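Putative polyketide biosynthesis enoyl-CoA hydratase homolog pksH (Bacillus subtilis, PDB 3HP0) catalyses the dehydration of a carrier-tethered (S)-3-hydroxy-3-methylglutaryl group to 3-methylglutaconyl during synthesis of the antibiotic bacillaene. Local coordinates at residues A[104-109]-A[124-129]. Numbering follows the deposited sequence.
Sequences ISHVRG and IAIADQ
The backbone amides of Ser105 and Val107 hydrogen-bond to strand 124-127, which runs parallel to 102-107 and is the outermost strand on that side of this chain's crotonase-fold sheet; helix 115-121 lies in the connection between the two. The ladder starts with Ser105 N on Ile124 O (2.7 Å), continues with Ile126 N on Ser105 O, and passes to Val107 N on Ile126 O (2.8 Å), almost straight at 179°. It weakens at the C-terminal end, where Asp128 N lies 3.4 Å from Val107 O.

On one face the side chains of Ile104 and Ile124 run alongside each other in the same direction, CG1 of Ile104 4.1 Å from CB of Ile124. Farther along, Ile126 chi1 of 69° tucks CG1 over the backbone, in toward strand 102-107, 3.6 Å from His106 ND1. That nitrogen is buried without a polar partner, whereas NE2 is hydrogen-bonded to Asp189 OD1. Leucines of helix 190-199 pack on Ile104 and Ile126.

On the other face Val107 CG2 meets Ala127 CB (4.0 Å) and Ser105 CB meets Ala125 CB (3.9 Å), with Val119 of helix 115-121 against Ser105, Val107 and Ala125; Ser105 OG is hydrogen-bonded to Thr122 OG1. Past the strands, Arg108 NH1 forms a salt bridge with Asp128 OD2 at 3.2 Å, guanidinium and carboxylate planes turned 61° apart.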
loop_
_atom_site.group_PDB
_atom_site.type_symbol
_atom_site.label_atom_id
_atom_site.label_comp_id
_atom_site.label_asym_id
_atom_site.label_seq_id
_atom_site.Cartn_x
_atom_site.Cartn_y
_atom_site.Cartn_z
ATOM N N ILE A 104 7.099 0.453 8.564
ATOM C CA ILE A 104 5.899 0.216 9.356
ATOM C C ILE A 104 4.696 0.997 8.876
ATOM O O ILE A 104 4.789 2.190 8.611
ATOM C CB ILE A 104 6.078 0.639 10.843
ATOM C CG1 ILE A 104 7.341 0.029 11.435
ATOM C CG2 ILE A 104 4.857 0.206 11.656
ATOM C CD1 ILE A 104 7.571 0.458 12.864
ATOM N N SER A 105 3.565 0.307 8.795
ATOM C CA SER A 105 2.303 0.922 8.420
ATOM C C SER A 105 1.551 1.178 9.715
ATOM O O SER A 105 1.522 0.323 10.618
ATOM C CB SER A 105 1.452 -0.019 7.567
ATOM O OG SER A 105 1.852 0.015 6.219
ATOM N N HIS A 106 0.956 2.356 9.811
ATOM C CA HIS A 106 0.171 2.708 10.981
ATOM C C HIS A 106 -1.195 3.023 10.396
ATOM O O HIS A 106 -1.408 4.086 9.812
ATOM C CB HIS A 106 0.775 3.918 11.688
ATOM C CG HIS A 106 0.031 4.324 12.918
ATOM N ND1 HIS A 106 -0.665 3.423 13.692
ATOM C CD2 HIS A 106 -0.122 5.529 13.513
ATOM C CE1 HIS A 106 -1.219 4.055 14.710
ATOM N NE2 HIS A 106 -0.904 5.335 14.625
ATOM N N VAL A 107 -2.113 2.077 10.551
ATOM C CA VAL A 107 -3.441 2.202 9.983
ATOM C C VAL A 107 -4.601 2.518 10.916
ATOM O O VAL A 107 -4.729 1.946 12.001
ATOM C CB VAL A 107 -3.816 0.914 9.208
ATOM C CG1 VAL A 107 -4.189 1.260 7.789
ATOM C CG2 VAL A 107 -2.659 -0.068 9.222
ATOM N N ARG A 108 -5.454 3.423 10.451
ATOM C CA ARG A 108 -6.663 3.829 11.159
ATOM C C ARG A 108 -7.705 4.048 10.055
ATOM O O ARG A 108 -7.411 4.692 9.048
ATOM C CB ARG A 108 -6.477 5.167 11.884
ATOM C CG ARG A 108 -5.314 5.319 12.854
ATOM C CD ARG A 108 -5.126 6.822 13.119
ATOM N NE ARG A 108 -4.234 7.144 14.231
ATOM C CZ ARG A 108 -4.570 7.058 15.517
ATOM N NH1 ARG A 108 -5.787 6.656 15.869
ATOM N NH2 ARG A 108 -3.686 7.382 16.456
ATOM N N GLY A 109 -8.910 3.520 10.224
ATOM C CA GLY A 109 -9.930 3.742 9.215
ATOM C C GLY A 109 -10.024 2.759 8.061
ATOM O O GLY A 109 -9.408 1.697 8.071
ATOM N N ILE A 124 6.204 -4.191 8.894
ATOM C CA ILE A 124 5.313 -4.279 10.042
ATOM C C ILE A 124 4.110 -3.361 9.887
ATOM O O ILE A 124 4.252 -2.169 9.590
ATOM C CB ILE A 124 6.045 -3.882 11.334
ATOM C CG1 ILE A 124 7.211 -4.843 11.566
ATOM C CG2 ILE A 124 5.058 -3.854 12.516
ATOM C CD1 ILE A 124 7.983 -4.565 12.821
ATOM N N ALA A 125 2.925 -3.915 10.110
ATOM C CA ALA A 125 1.700 -3.142 9.984
ATOM C C ALA A 125 0.902 -3.180 11.284
ATOM O O ALA A 125 0.528 -4.251 11.756
ATOM C CB ALA A 125 0.856 -3.682 8.829
ATOM N N ILE A 126 0.651 -2.008 11.853
ATOM C CA ILE A 126 -0.115 -1.915 13.096
ATOM C C ILE A 126 -1.395 -1.096 12.892
ATOM O O ILE A 126 -1.482 -0.258 11.998
ATOM C CB ILE A 126 0.716 -1.254 14.214
ATOM C CG1 ILE A 126 0.940 0.216 13.893
ATOM C CG2 ILE A 126 2.063 -1.943 14.338
ATOM C CD1 ILE A 126 1.692 0.941 14.959
ATOM N N ALA A 127 -2.393 -1.331 13.727
ATOM C CA ALA A 127 -3.632 -0.586 13.575
ATOM C C ALA A 127 -4.397 -0.462 14.884
ATOM O O ALA A 127 -3.948 -0.946 15.926
ATOM C CB ALA A 127 -4.504 -1.270 12.516
ATOM N N ASP A 128 -5.546 0.212 14.818
ATOM C CA ASP A 128 -6.426 0.367 15.971
ATOM C C ASP A 128 -7.754 -0.307 15.629
ATOM O O ASP A 128 -7.909 -0.844 14.533
ATOM C CB ASP A 128 -6.647 1.844 16.321
ATOM C CG ASP A 128 -7.332 2.621 15.214
ATOM O OD1 ASP A 128 -8.202 2.051 14.523
ATOM O OD2 ASP A 128 -7.011 3.817 15.049
ATOM N N GLN A 129 -8.697 -0.275 16.565
ATOM C CA GLN A 129 -10.022 -0.889 16.407
ATOM C C GLN A 129 -10.763 -0.448 15.146
ATOM O O GLN A 129 -11.607 -1.166 14.613
ATOM C CB GLN A 129 -10.909 -0.523 17.599
ATOM C CG GLN A 129 -10.207 -0.454 18.924
ATOM C CD GLN A 129 -10.047 -1.811 19.560
ATOM O OE1 GLN A 129 -11.018 -2.559 19.693
ATOM N NE2 GLN A 129 -8.826 -2.138 19.971
#